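Local atomic coordinates of alanine racemase (Enterococcus faecalis, PDB entry 3E5P), a protein that belongs to the alanine racemase family, joining an N-terminal TIM barrel to a C-terminal beta domain and holding pyridoxal-5'-phosphate in a two-chain assembly. Residues Tyr93-Ile98 with Leu116-Pro121; Gln99-Val104 with Pro126-Leu131; Glu263-Gly268 with Glu307-Val312; Ala275-Gly280 with Met318-Glu323. The protein carries 1 engineered substitution. All blocks are in the same frame, centred on the assembly; numbering follows the deposited sequence.

Contacts 1 and 2 lie in the barrel, contacts 3 and 4 in the C-terminal beta domain, their centres more than 50 Å away across the chain's centre. Contact 1 is a small surface contact, a glutamine amide and a leucine methyl against a helix, whereas contact 2 is buried and joins neighbouring strands by backbone hydrogen bonds and polar side chains; V94, L97 and I98 of the first pack on V104 and L127 of the second. Contacts 3 and 4, also buried, meet where V309 N probably bonds to M318 O. Contact 4 is an antiparallel ladder, loose at W278-L321; contact 3, beside the second subunit, joins largely irregular segments by glycine backbones, one apolar pair and a water.

Contact 1 (Tyr93-Ile98 with Leu116-Pro121); sequences YVPLLI and LQQLTP
Q118 stretches its side chain over the first turn of helix 94-99, overlapping V94 and P95 with its terminal amide. Its CG lies anti to the backbone N (chi1 175°) and the chain stays extended beyond it, which carries the amide straight across to the helix. There NE2 rests 3.7 Å from P95 CD, while OE1 sits 4.0 Å from V94 CG2; these are van der Waals approaches, and the side chains of Q118 and P95 cross at about a right angle. Next along the chain, L119 makes the apolar part of the contact with a single methyl: its CD1 is 4.2 Å from V94 CG1 and equally 4.2 Å from I98 CD1. V94 and I98 stand one turn apart on the helix, so L119 CD1 bridges successive turns. L119 also packs on E160 and F161, so the same leucine touches the start of strand 161-167. At the N-cap, Y93 turns away from this seam and meets H6 of the second subunit edge to face. A short helix leaning on the loop that follows its neighbour, helix 109-116, belongs to the outer helical layer of a TIM barrel.

Contact 2 (Gln99-Val104 with Pro126-Leu131); sequences QYDLSV and PLRVHL
A beta-alpha-beta unit of the TIM barrel is closed here: strand 103-106 runs beside strand 127-132, with helix 109-116 connecting them. V104 forms a parallel bridge with V129, its N donating to R128 O at 3.0 Å and its O accepting from H130 N at 2.7 Å, the latter bond nearly straight at 169°. On the face that bears V104, its CG2 touches L127 CD2 at 3.7 Å.

Polar groups gather round R128 on the other side. The D101 carboxylate stands over one face of the guanidinium, the two planes 71° apart and OD2 2.9 Å from NE. Since OD2 lies far from the guanidinium plane, the pair is held electrostatically, without a directed hydrogen bond. D101 CG is anti to its own N (chi1 -174°), which sends the carboxylate across the arginine chain. S103 OG comes instead at the guanidinium edge and packs on the aliphatic stem, 3.3 Å from R128 CD. A water donates to D101 O and to S103 OG, at 2.9 Å from the latter, and accepts a weak bond from R128 NH1. E164 OE1, on the next strand, is hydrogen-bonded to both S103 OG and H130 NE2, while H130 ND1 pairs with H203.

D101 also ends helix 94-99 as the C-prime residue of a Schellman motif. Beyond it, strand 103-106 lies between strands 83-85 and 127-132; L102 packs on helix 68-77, and V104 and L127 pack on helix 94-99.

Contact 3 (Glu263-Gly268 with Glu307-Val312); sequences EGIGYG and EIVGRV. With PPI (propanoic acid), chain K.
Y267 meets R311 at its root, CB to CB at 4.2 Å, and from there its ring leads away from the 307-312 segment toward a bound propanoic acid. CG stands 4.2 Å from C3 of the propanoic acid, and along the ring CD2 comes to 3.4 Å from that same C3. The approach of CE2 is too short in the model to be relied upon. At the tip, OH is hydrogen-bonded to H169 NE2 of the second subunit, which ties the phenol to that chain; M314 N gives the propanoic acid a hydrogen bond of its own. Behind the tyrosine, G266 and G310 bring the two backbones together, their CA atoms 4.9 Å apart, where the backbone angles call for glycine and a CB would meet the facing backbone. I265 completes the apolar side with CD1 against V309 CG2 at 3.4 Å. One water sits between the segments: it donates to I265 O at 2.7 Å and to Y267 O, and accepts only a weak bond from R311 N. Direct hydrogen bonds between the segments are absent. Y267, near pyridoxal-5'-phosphate and bonded across the interface, is consistent with an active site built by both subunits.

Contact 4 (Ala275-Gly280 with Met318-Glu323); sequences AEEWIG and MIRLAE
Strands 277-280 and 318-321 run antiparallel, their directions 142° apart and their axes 4.6 Å apart at closest approach. G280 and I319 form a hydrogen-bonded pair: G280 N donates to I319 O at 2.9 Å, almost straight at 174°, and I319 N returns a bond of 3.0 Å to G280 O. I279 and R320 follow as a non-hydrogen-bonded pair. L321 N also donates to W278 O, but the W278-L321 pair as a whole is loose.

Beside the W278 side chain, L321 packs CB to CB at 4.0 Å, and its CG reaches 3.9 Å from G280 N. L321 thereby lies over the glycine backbone, on the face it shares with W278 and I319. Strand 277-282 is the middle of an antiparallel sheet in the C-terminal domain, with strand 256-259 along its far side, and strand 318-321 is bonded in turn through its backbone to E307 and V309.

The opposite face carries I279 and R320. I279 sends its branches two ways: CG2, anti to the backbone N, rests 3.8 Å from M318 CB, while CD1 comes within 4.0 Å of R320 CA. E277 OE1 approaches the edge of the R320 guanidinium, but at 3.8 Å from NE this salt bridge is long, and the carboxylate is turned 74° from the guanidinium plane. The firmer partner of E277 OE1 is Y271 OH, and its OE2 is held by E274 N. M318, at the other end of the ladder, packs on R139 of the second subunit.

Contact 1 (Tyr93-Ile98 with Leu116-Pro121)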
loop_
_atom_site.group_PDB
_atom_site.type_symbol
_atom_site.label_atom_id
_atom_site.label_comp_id
_atom_site.label_asym_id
_atom_site.label_seq_id
_atom_site.Cartn_x
_atom_site.Cartn_y
_atom_site.Cartn_z
ATOM N N TYR C 93 -7.348 -23.139 -12.655
ATOM C CA TYR C 93 -7.089 -22.130 -13.668
ATOM C C TYR C 93 -6.206 -22.568 -14.821
ATOM O O TYR C 93 -5.774 -21.745 -15.628
ATOM C CB TYR C 93 -6.524 -20.891 -12.972
ATOM C CG TYR C 93 -7.439 -20.415 -11.856
ATOM C CD1 TYR C 93 -6.925 -19.934 -10.653
ATOM C CD2 TYR C 93 -8.831 -20.491 -11.994
ATOM C CE1 TYR C 93 -7.775 -19.548 -9.612
ATOM C CE2 TYR C 93 -9.682 -20.112 -10.967
ATOM C CZ TYR C 93 -9.152 -19.641 -9.777
ATOM O OH TYR C 93 -10.002 -19.266 -8.756
ATOM N N VAL C 94 -5.945 -23.866 -14.913
ATOM C CA VAL C 94 -5.122 -24.369 -16.000
ATOM C C VAL C 94 -5.679 -23.861 -17.332
ATOM O O VAL C 94 -4.960 -23.253 -18.121
ATOM C CB VAL C 94 -5.074 -25.919 -16.008
ATOM C CG1 VAL C 94 -4.236 -26.412 -17.181
ATOM C CG2 VAL C 94 -4.483 -26.423 -14.705
ATOM N N PRO C 95 -6.978 -24.082 -17.591
ATOM C CA PRO C 95 -7.529 -23.604 -18.863
ATOM C C PRO C 95 -7.222 -22.146 -19.207
ATOM O O PRO C 95 -7.071 -21.806 -20.383
ATOM C CB PRO C 95 -9.034 -23.890 -18.728
ATOM C CG PRO C 95 -9.254 -24.021 -17.250
ATOM C CD PRO C 95 -8.024 -24.743 -16.793
ATOM N N LEU C 96 -7.127 -21.286 -18.198
ATOM C CA LEU C 96 -6.833 -19.880 -18.461
ATOM C C LEU C 96 -5.433 -19.775 -19.051
ATOM O O LEU C 96 -5.188 -18.986 -19.959
ATOM C CB LEU C 96 -6.933 -19.043 -17.180
ATOM C CG LEU C 96 -8.335 -18.726 -16.643
ATOM C CD1 LEU C 96 -8.219 -17.893 -15.391
ATOM C CD2 LEU C 96 -9.135 -17.966 -17.678
ATOM N N LEU C 97 -4.519 -20.593 -18.542
ATOM C CA LEU C 97 -3.154 -20.586 -19.033
ATOM C C LEU C 97 -3.137 -20.890 -20.524
ATOM O O LEU C 97 -2.432 -20.237 -21.289
ATOM C CB LEU C 97 -2.321 -21.624 -18.292
ATOM C CG LEU C 97 -2.188 -21.473 -16.776
ATOM C CD1 LEU C 97 -1.459 -22.682 -16.214
ATOM C CD2 LEU C 97 -1.451 -20.190 -16.442
ATOM N N ILE C 98 -3.913 -21.888 -20.933
ATOM C CA ILE C 98 -3.985 -22.269 -22.338
ATOM C C ILE C 98 -4.599 -21.145 -23.175
ATOM O O ILE C 98 -4.115 -20.832 -24.255
ATOM C CB ILE C 98 -4.832 -23.560 -22.529
ATOM C CG1 ILE C 98 -4.088 -24.771 -21.970
ATOM C CG2 ILE C 98 -5.072 -23.817 -24.006
ATOM C CD1 ILE C 98 -3.763 -24.668 -20.538
ATOM N N LEU C 116 -2.319 -32.895 -16.231
ATOM C CA LEU C 116 -2.470 -33.717 -17.428
ATOM C C LEU C 116 -3.952 -33.933 -17.703
ATOM O O LEU C 116 -4.420 -33.729 -18.820
ATOM C CB LEU C 116 -1.783 -35.070 -17.239
ATOM C CG LEU C 116 -1.072 -35.627 -18.472
ATOM C CD1 LEU C 116 -0.455 -36.969 -18.123
ATOM C CD2 LEU C 116 -2.042 -35.759 -19.625
ATOM N N GLN C 117 -4.692 -34.357 -16.684
ATOM C CA GLN C 117 -6.126 -34.552 -16.843
ATOM C C GLN C 117 -6.625 -33.140 -17.124
ATOM O O GLN C 117 -5.842 -32.192 -17.081
ATOM C CB GLN C 117 -6.742 -35.079 -15.544
ATOM C CG GLN C 117 -5.855 -36.064 -14.782
ATOM C CD GLN C 117 -5.504 -37.307 -15.584
ATOM O OE1 GLN C 117 -4.626 -38.078 -15.196
ATOM N NE2 GLN C 117 -6.194 -37.509 -16.702
ATOM N N GLN C 118 -7.906 -32.974 -17.418
ATOM C CA GLN C 118 -8.401 -31.626 -17.692
ATOM C C GLN C 118 -7.598 -30.964 -18.835
ATOM O O GLN C 118 -7.787 -29.787 -19.145
ATOM C CB GLN C 118 -8.314 -30.781 -16.405
ATOM C CG GLN C 118 -8.682 -29.305 -16.561
ATOM C CD GLN C 118 -8.595 -28.537 -15.254
ATOM O OE1 GLN C 118 -7.707 -28.780 -14.434
ATOM N NE2 GLN C 118 -9.508 -27.595 -15.061
ATOM N N LEU C 119 -6.711 -31.728 -19.465
ATOM C CA LEU C 119 -5.895 -31.213 -20.561
ATOM C C LEU C 119 -6.147 -32.092 -21.785
ATOM O O LEU C 119 -5.973 -33.307 -21.725
ATOM C CB LEU C 119 -4.417 -31.253 -20.159
ATOM C CG LEU C 119 -3.383 -30.327 -20.806
ATOM C CD1 LEU C 119 -3.750 -28.869 -20.565
ATOM C CD2 LEU C 119 -2.014 -30.618 -20.205
ATOM N N THR C 120 -6.556 -31.471 -22.887
ATOM C CA THR C 120 -6.931 -32.206 -24.088
ATOM C C THR C 120 -5.964 -33.356 -24.354
ATOM O O THR C 120 -4.763 -33.239 -24.111
ATOM C CB THR C 120 -6.981 -31.264 -25.304
ATOM O OG1 THR C 120 -8.136 -30.422 -25.213
ATOM C CG2 THR C 120 -7.224 -32.054 -26.581
ATOM N N PRO C 121 -6.692 -34.547 -24.967
ATOM C CA PRO C 121 -5.879 -35.736 -25.241
ATOM C C PRO C 121 -4.607 -35.390 -26.007
ATOM O O PRO C 121 -3.549 -35.960 -25.736
ATOM C CB PRO C 121 -6.801 -36.591 -26.112
ATOM C CG PRO C 121 -8.174 -36.196 -25.697
ATOM C CD PRO C 121 -8.098 -34.732 -25.366
#

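Contact 2 (Gln99-Val104 with Pro126-Leu131)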
loop_
_atom_site.group_PDB
_atom_site.type_symbol
_atom_site.label_atom_id
_atom_site.label_comp_id
_atom_site.label_asym_id
_atom_site.label_seq_id
_atom_site.Cartn_x
_atom_site.Cartn_y
_atom_site.Cartn_z
ATOM N N GLN C 99 -5.654 -20.533 -22.651
ATOM C CA GLN C 99 -6.368 -19.455 -23.337
ATOM C C GLN C 99 -5.486 -18.249 -23.686
ATOM O O GLN C 99 -5.563 -17.709 -24.787
ATOM C CB GLN C 99 -7.530 -19.005 -22.464
ATOM C CG GLN C 99 -8.689 -18.397 -23.205
ATOM C CD GLN C 99 -9.681 -17.786 -22.252
ATOM O OE1 GLN C 99 -10.060 -18.400 -21.259
ATOM N NE2 GLN C 99 -10.103 -16.561 -22.539
ATOM N N TYR C 100 -4.653 -17.815 -22.749
ATOM C CA TYR C 100 -3.767 -16.693 -23.025
ATOM C C TYR C 100 -2.359 -17.155 -23.379
ATOM O O TYR C 100 -1.448 -16.336 -23.470
ATOM C CB TYR C 100 -3.705 -15.745 -21.824
ATOM C CG TYR C 100 -5.023 -15.077 -21.505
ATOM C CD1 TYR C 100 -5.953 -15.695 -20.667
ATOM C CD2 TYR C 100 -5.348 -13.836 -22.052
ATOM C CE1 TYR C 100 -7.182 -15.093 -20.378
ATOM C CE2 TYR C 100 -6.567 -13.226 -21.773
ATOM C CZ TYR C 100 -7.482 -13.860 -20.933
ATOM O OH TYR C 100 -8.690 -13.254 -20.640
ATOM N N ASP C 101 -2.194 -18.462 -23.595
ATOM C CA ASP C 101 -0.894 -19.053 -23.924
ATOM C C ASP C 101 0.179 -18.454 -23.020
ATOM O O ASP C 101 1.108 -17.797 -23.490
ATOM C CB ASP C 101 -0.528 -18.799 -25.395
ATOM C CG ASP C 101 0.760 -19.519 -25.814
ATOM O OD1 ASP C 101 1.165 -19.404 -26.998
ATOM O OD2 ASP C 101 1.372 -20.207 -24.960
ATOM N N LEU C 102 0.030 -18.685 -21.721
ATOM C CA LEU C 102 0.955 -18.184 -20.716
ATOM C C LEU C 102 1.862 -19.310 -20.288
ATOM O O LEU C 102 1.472 -20.469 -20.342
ATOM C CB LEU C 102 0.178 -17.708 -19.497
ATOM C CG LEU C 102 -0.962 -16.748 -19.784
ATOM C CD1 LEU C 102 -1.698 -16.432 -18.498
ATOM C CD2 LEU C 102 -0.398 -15.507 -20.414
ATOM N N SER C 103 3.064 -18.972 -19.846
ATOM C CA SER C 103 4.015 -19.981 -19.391
ATOM C C SER C 103 4.004 -20.033 -17.859
ATOM O O SER C 103 4.201 -19.005 -17.207
ATOM C CB SER C 103 5.421 -19.626 -19.871
ATOM O OG SER C 103 5.441 -19.324 -21.247
ATOM N N VAL C 104 3.786 -21.218 -17.287
ATOM C CA VAL C 104 3.763 -21.368 -15.824
ATOM C C VAL C 104 4.950 -22.134 -15.266
ATOM O O VAL C 104 5.565 -22.954 -15.965
ATOM C CB VAL C 104 2.506 -22.108 -15.319
ATOM C CG1 VAL C 104 1.287 -21.272 -15.563
ATOM C CG2 VAL C 104 2.390 -23.460 -15.996
ATOM N N PRO C 126 -0.222 -26.878 -26.582
ATOM C CA PRO C 126 0.506 -27.437 -25.442
ATOM C C PRO C 126 0.735 -26.383 -24.361
ATOM O O PRO C 126 0.829 -25.194 -24.657
ATOM C CB PRO C 126 1.804 -27.942 -26.076
ATOM C CG PRO C 126 2.013 -26.985 -27.200
ATOM C CD PRO C 126 0.625 -26.852 -27.785
ATOM N N LEU C 127 0.800 -26.830 -23.111
ATOM C CA LEU C 127 1.010 -25.949 -21.965
ATOM C C LEU C 127 2.508 -25.732 -21.791
ATOM O O LEU C 127 3.256 -26.696 -21.611
ATOM C CB LEU C 127 0.446 -26.604 -20.702
ATOM C CG LEU C 127 0.008 -25.728 -19.530
ATOM C CD1 LEU C 127 -0.210 -26.618 -18.326
ATOM C CD2 LEU C 127 1.041 -24.675 -19.226
ATOM N N ARG C 128 2.940 -24.473 -21.862
ATOM C CA ARG C 128 4.357 -24.124 -21.706
ATOM C C ARG C 128 4.702 -24.105 -20.223
ATOM O O ARG C 128 4.255 -23.217 -19.496
ATOM C CB ARG C 128 4.651 -22.732 -22.260
ATOM C CG ARG C 128 4.266 -22.465 -23.697
ATOM C CD ARG C 128 4.440 -20.978 -23.964
ATOM N NE ARG C 128 4.253 -20.616 -25.358
ATOM C CZ ARG C 128 4.397 -19.380 -25.828
ATOM N NH1 ARG C 128 4.730 -18.387 -25.009
ATOM N NH2 ARG C 128 4.203 -19.131 -27.121
ATOM N N VAL C 129 5.504 -25.065 -19.778
ATOM C CA VAL C 129 5.872 -25.116 -18.374
ATOM C C VAL C 129 7.370 -24.962 -18.122
ATOM O O VAL C 129 8.194 -25.510 -18.849
ATOM C CB VAL C 129 5.398 -26.438 -17.724
ATOM C CG1 VAL C 129 4.061 -26.854 -18.326
ATOM C CG2 VAL C 129 6.446 -27.528 -17.909
ATOM N N HIS C 130 7.712 -24.190 -17.096
ATOM C CA HIS C 130 9.109 -24.001 -16.704
ATOM C C HIS C 130 9.232 -24.681 -15.344
ATOM O O HIS C 130 8.506 -24.343 -14.417
ATOM C CB HIS C 130 9.471 -22.509 -16.558
ATOM C CG HIS C 130 9.560 -21.767 -17.857
ATOM N ND1 HIS C 130 10.547 -20.835 -18.113
ATOM C CD2 HIS C 130 8.775 -21.799 -18.963
ATOM C CE1 HIS C 130 10.365 -20.328 -19.319
ATOM N NE2 HIS C 130 9.297 -20.894 -19.856
ATOM N N LEU C 131 10.131 -25.642 -15.225
ATOM C CA LEU C 131 10.300 -26.348 -13.961
ATOM C C LEU C 131 11.282 -25.612 -13.064
ATOM O O LEU C 131 12.367 -25.226 -13.499
ATOM C CB LEU C 131 10.801 -27.772 -14.218
ATOM C CG LEU C 131 9.900 -28.636 -15.108
ATOM C CD1 LEU C 131 10.536 -30.015 -15.328
ATOM C CD2 LEU C 131 8.533 -28.778 -14.455
HETATM O O HOH W 1 3.974 -17.274 -22.695
#

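Contact 3 (Glu263-Gly268 with Glu307-Val312)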
loop_
_atom_site.group_PDB
_atom_site.type_symbol
_atom_site.label_atom_id
_atom_site.label_comp_id
_atom_site.label_asym_id
_atom_site.label_seq_id
_atom_site.Cartn_x
_atom_site.Cartn_y
_atom_site.Cartn_z
ATOM N N GLU C 263 4.196 25.333 20.874
ATOM C CA GLU C 263 2.981 24.719 20.358
ATOM C C GLU C 263 3.220 23.290 19.898
ATOM O O GLU C 263 4.227 22.987 19.252
ATOM C CB GLU C 263 2.399 25.548 19.212
ATOM C CG GLU C 263 1.629 26.777 19.668
ATOM C CD GLU C 263 0.429 26.432 20.549
ATOM O OE1 GLU C 263 -0.337 27.358 20.893
ATOM O OE2 GLU C 263 0.248 25.245 20.902
ATOM N N GLY C 264 2.289 22.411 20.254
ATOM C CA GLY C 264 2.397 21.012 19.880
ATOM C C GLY C 264 1.765 20.786 18.527
ATOM O O GLY C 264 0.793 21.452 18.181
ATOM N N ILE C 265 2.321 19.864 17.749
ATOM C CA ILE C 265 1.773 19.580 16.432
ATOM C C ILE C 265 1.684 18.075 16.135
ATOM O O ILE C 265 2.603 17.300 16.426
ATOM C CB ILE C 265 2.590 20.309 15.315
ATOM C CG1 ILE C 265 3.898 19.593 15.027
ATOM C CG2 ILE C 265 2.950 21.716 15.766
ATOM C CD1 ILE C 265 4.618 20.185 13.849
ATOM N N GLY C 266 0.550 17.667 15.575
ATOM C CA GLY C 266 0.355 16.267 15.249
ATOM C C GLY C 266 -0.265 15.467 16.377
ATOM O O GLY C 266 -0.481 15.986 17.476
ATOM N N TYR C 267 -0.555 14.198 16.100
ATOM C CA TYR C 267 -1.153 13.306 17.088
ATOM C C TYR C 267 -0.181 13.020 18.224
ATOM O O TYR C 267 1.025 12.906 18.002
ATOM C CB TYR C 267 -1.563 11.986 16.434
ATOM C CG TYR C 267 -2.800 12.074 15.588
ATOM C CD1 TYR C 267 -4.009 12.486 16.136
ATOM C CD2 TYR C 267 -2.775 11.712 14.245
ATOM C CE1 TYR C 267 -5.164 12.532 15.368
ATOM C CE2 TYR C 267 -3.926 11.756 13.467
ATOM C CZ TYR C 267 -5.115 12.168 14.038
ATOM O OH TYR C 267 -6.254 12.229 13.278
ATOM N N GLY C 268 -0.717 12.901 19.435
ATOM C CA GLY C 268 0.114 12.630 20.595
ATOM C C GLY C 268 1.046 13.776 20.949
ATOM O O GLY C 268 1.768 13.717 21.946
ATOM N N GLU C 307 12.441 19.323 7.422
ATOM C CA GLU C 307 12.111 18.215 8.310
ATOM C C GLU C 307 10.604 17.994 8.380
ATOM O O GLU C 307 9.833 18.944 8.520
ATOM C CB GLU C 307 12.671 18.464 9.712
ATOM C CG GLU C 307 12.831 17.207 10.549
ATOM C CD GLU C 307 13.237 17.506 11.979
ATOM O OE1 GLU C 307 14.307 18.118 12.178
ATOM O OE2 GLU C 307 12.486 17.129 12.903
ATOM N N ILE C 308 10.189 16.736 8.282
ATOM C CA ILE C 308 8.649 16.417 8.383
ATOM C C ILE C 308 8.812 16.542 9.893
ATOM O O ILE C 308 9.711 15.940 10.482
ATOM C CB ILE C 308 8.427 15.037 7.889
ATOM C CG1 ILE C 308 8.591 15.167 6.373
ATOM C CG2 ILE C 308 7.001 14.647 8.244
ATOM C CD1 ILE C 308 8.784 13.845 5.664
ATOM N N VAL C 309 7.938 17.326 10.516
ATOM C CA VAL C 309 7.724 17.327 11.953
ATOM C C VAL C 309 6.468 16.887 12.549
ATOM O O VAL C 309 5.501 17.283 11.901
ATOM C CB VAL C 309 8.265 18.649 12.753
ATOM C CG1 VAL C 309 9.769 18.888 12.582
ATOM C CG2 VAL C 309 7.494 19.752 12.058
ATOM N N GLY C 310 6.353 16.106 13.613
ATOM C CA GLY C 310 5.040 15.678 14.065
ATOM C C GLY C 310 4.574 14.414 13.363
ATOM O O GLY C 310 5.102 14.030 12.322
ATOM N N ARG C 311 3.566 13.768 13.920
ATOM C CA ARG C 311 3.073 12.522 13.336
ATOM C C ARG C 311 2.523 12.629 11.917
ATOM O O ARG C 311 1.712 13.497 11.621
ATOM C CB ARG C 311 2.006 11.914 14.240
ATOM C CG ARG C 311 2.302 10.496 14.664
ATOM C CD ARG C 311 3.623 10.423 15.366
ATOM N NE ARG C 311 3.683 9.348 16.345
ATOM C CZ ARG C 311 4.736 9.136 17.124
ATOM N NH1 ARG C 311 5.797 9.917 17.013
ATOM N NH2 ARG C 311 4.720 8.188 18.044
ATOM N N VAL C 312 2.983 11.743 11.042
ATOM C CA VAL C 312 2.497 11.705 9.672
ATOM C C VAL C 312 1.055 11.259 9.756
ATOM O O VAL C 312 0.767 10.228 10.348
ATOM C CB VAL C 312 3.253 10.667 8.830
ATOM C CG1 VAL C 312 2.581 10.517 7.475
ATOM C CG2 VAL C 312 4.712 11.082 8.655
HETATM C C1 PPI K . -4.519 9.775 11.181
HETATM C C2 PPI K . -3.614 8.976 12.108
HETATM C C3 PPI K . -4.187 8.755 13.502
HETATM O O1 PPI K . -5.645 9.315 10.872
HETATM O O2 PPI K . -4.103 10.869 10.743
HETATM O O HOH W 2 2.665 14.632 16.991
#

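Contact 4 (Ala275-Gly280 with Met318-Glu323)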
loop_
_atom_site.group_PDB
_atom_site.type_symbol
_atom_site.label_atom_id
_atom_site.label_comp_id
_atom_site.label_asym_id
_atom_site.label_seq_id
_atom_site.Cartn_x
_atom_site.Cartn_y
_atom_site.Cartn_z
ATOM N N ALA C 275 10.551 27.520 18.751
ATOM C CA ALA C 275 10.524 28.966 18.541
ATOM C C ALA C 275 9.644 29.285 17.346
ATOM O O ALA C 275 8.988 28.404 16.796
ATOM C CB ALA C 275 11.928 29.489 18.285
ATOM N N GLU C 276 9.629 30.552 16.948
ATOM C CA GLU C 276 8.846 30.969 15.798
ATOM C C GLU C 276 9.187 29.997 14.681
ATOM O O GLU C 276 10.349 29.877 14.287
ATOM C CB GLU C 276 9.228 32.395 15.387
ATOM C CG GLU C 276 8.766 33.483 16.355
ATOM C CD GLU C 276 7.248 33.595 16.435
ATOM O OE1 GLU C 276 6.746 34.495 17.138
ATOM O OE2 GLU C 276 6.552 32.780 15.796
ATOM N N GLU C 277 8.182 29.285 14.185
ATOM C CA GLU C 277 8.402 28.314 13.121
ATOM C C GLU C 277 7.359 28.413 12.029
ATOM O O GLU C 277 6.196 28.721 12.292
ATOM C CB GLU C 277 8.395 26.889 13.682
ATOM C CG GLU C 277 9.743 26.385 14.159
ATOM C CD GLU C 277 9.665 24.975 14.727
ATOM O OE1 GLU C 277 9.063 24.098 14.069
ATOM O OE2 GLU C 277 10.212 24.741 15.831
ATOM N N TRP C 278 7.785 28.155 10.798
ATOM C CA TRP C 278 6.877 28.190 9.661
ATOM C C TRP C 278 6.516 26.758 9.300
ATOM O O TRP C 278 7.364 25.987 8.838
ATOM C CB TRP C 278 7.528 28.882 8.465
ATOM C CG TRP C 278 7.745 30.348 8.674
ATOM C CD1 TRP C 278 8.808 30.945 9.289
ATOM C CD2 TRP C 278 6.855 31.403 8.304
ATOM N NE1 TRP C 278 8.634 32.306 9.326
ATOM C CE2 TRP C 278 7.441 32.615 8.727
ATOM C CE3 TRP C 278 5.615 31.443 7.654
ATOM C CZ2 TRP C 278 6.831 33.852 8.525
ATOM C CZ3 TRP C 278 5.009 32.673 7.453
ATOM C CH2 TRP C 278 5.618 33.861 7.888
ATOM N N ILE C 279 5.257 26.400 9.511
ATOM C CA ILE C 279 4.823 25.045 9.221
ATOM C C ILE C 279 3.957 24.926 7.970
ATOM O O ILE C 279 2.925 25.597 7.844
ATOM C CB ILE C 279 4.076 24.473 10.421
ATOM C CG1 ILE C 279 4.873 24.764 11.698
ATOM C CG2 ILE C 279 3.879 22.989 10.255
ATOM C CD1 ILE C 279 6.313 24.294 11.670
ATOM N N GLY C 280 4.390 24.060 7.053
ATOM C CA GLY C 280 3.661 23.840 5.816
ATOM C C GLY C 280 2.973 22.488 5.780
ATOM O O GLY C 280 3.522 21.493 6.252
ATOM N N MET C 318 3.259 17.375 8.137
ATOM C CA MET C 318 3.731 18.745 8.292
ATOM C C MET C 318 5.247 18.859 8.190
ATOM O O MET C 318 5.972 18.047 8.750
ATOM C CB MET C 318 3.293 19.307 9.652
ATOM C CG MET C 318 1.841 19.721 9.760
ATOM S SD MET C 318 0.682 18.350 9.633
ATOM C CE MET C 318 0.531 17.821 11.374
ATOM N N ILE C 319 5.719 19.869 7.470
ATOM C CA ILE C 319 7.145 20.103 7.340
ATOM C C ILE C 319 7.459 21.503 7.835
ATOM O O ILE C 319 6.706 22.441 7.574
ATOM C CB ILE C 319 7.638 19.997 5.881
ATOM C CG1 ILE C 319 6.787 20.872 4.965
ATOM C CG2 ILE C 319 7.604 18.569 5.425
ATOM C CD1 ILE C 319 7.288 20.885 3.539
ATOM N N ARG C 320 8.560 21.630 8.571
ATOM C CA ARG C 320 8.992 22.915 9.088
ATOM C C ARG C 320 9.736 23.571 7.946
ATOM O O ARG C 320 10.776 23.081 7.513
ATOM C CB ARG C 320 9.940 22.736 10.270
ATOM C CG ARG C 320 10.683 24.014 10.665
ATOM C CD ARG C 320 12.091 23.696 11.159
ATOM N NE ARG C 320 12.083 22.733 12.260
ATOM C CZ ARG C 320 12.837 21.638 12.302
ATOM N NH1 ARG C 320 13.664 21.362 11.303
ATOM N NH2 ARG C 320 12.754 20.812 13.335
ATOM N N LEU C 321 9.194 24.673 7.448
ATOM C CA LEU C 321 9.816 25.378 6.349
ATOM C C LEU C 321 10.973 26.211 6.874
ATOM O O LEU C 321 11.018 26.551 8.054
ATOM C CB LEU C 321 8.786 26.260 5.659
ATOM C CG LEU C 321 7.542 25.516 5.174
ATOM C CD1 LEU C 321 6.498 26.530 4.722
ATOM C CD2 LEU C 321 7.909 24.561 4.058
ATOM N N ALA C 322 11.913 26.523 5.990
ATOM C CA ALA C 322 13.086 27.306 6.349
ATOM C C ALA C 322 12.713 28.768 6.529
ATOM O O ALA C 322 12.786 29.320 7.631
ATOM C CB ALA C 322 14.148 27.170 5.264
ATOM N N GLU C 323 12.319 29.397 5.434
ATOM C CA GLU C 323 11.939 30.797 5.476
ATOM C C GLU C 323 10.524 30.895 4.940
ATOM O O GLU C 323 10.064 30.004 4.222
ATOM C CB GLU C 323 12.910 31.628 4.627
ATOM C CG GLU C 323 14.371 31.473 5.067
ATOM C CD GLU C 323 15.367 32.138 4.122
ATOM O OE1 GLU C 323 15.282 31.893 2.895
ATOM O OE2 GLU C 323 16.243 32.892 4.609
#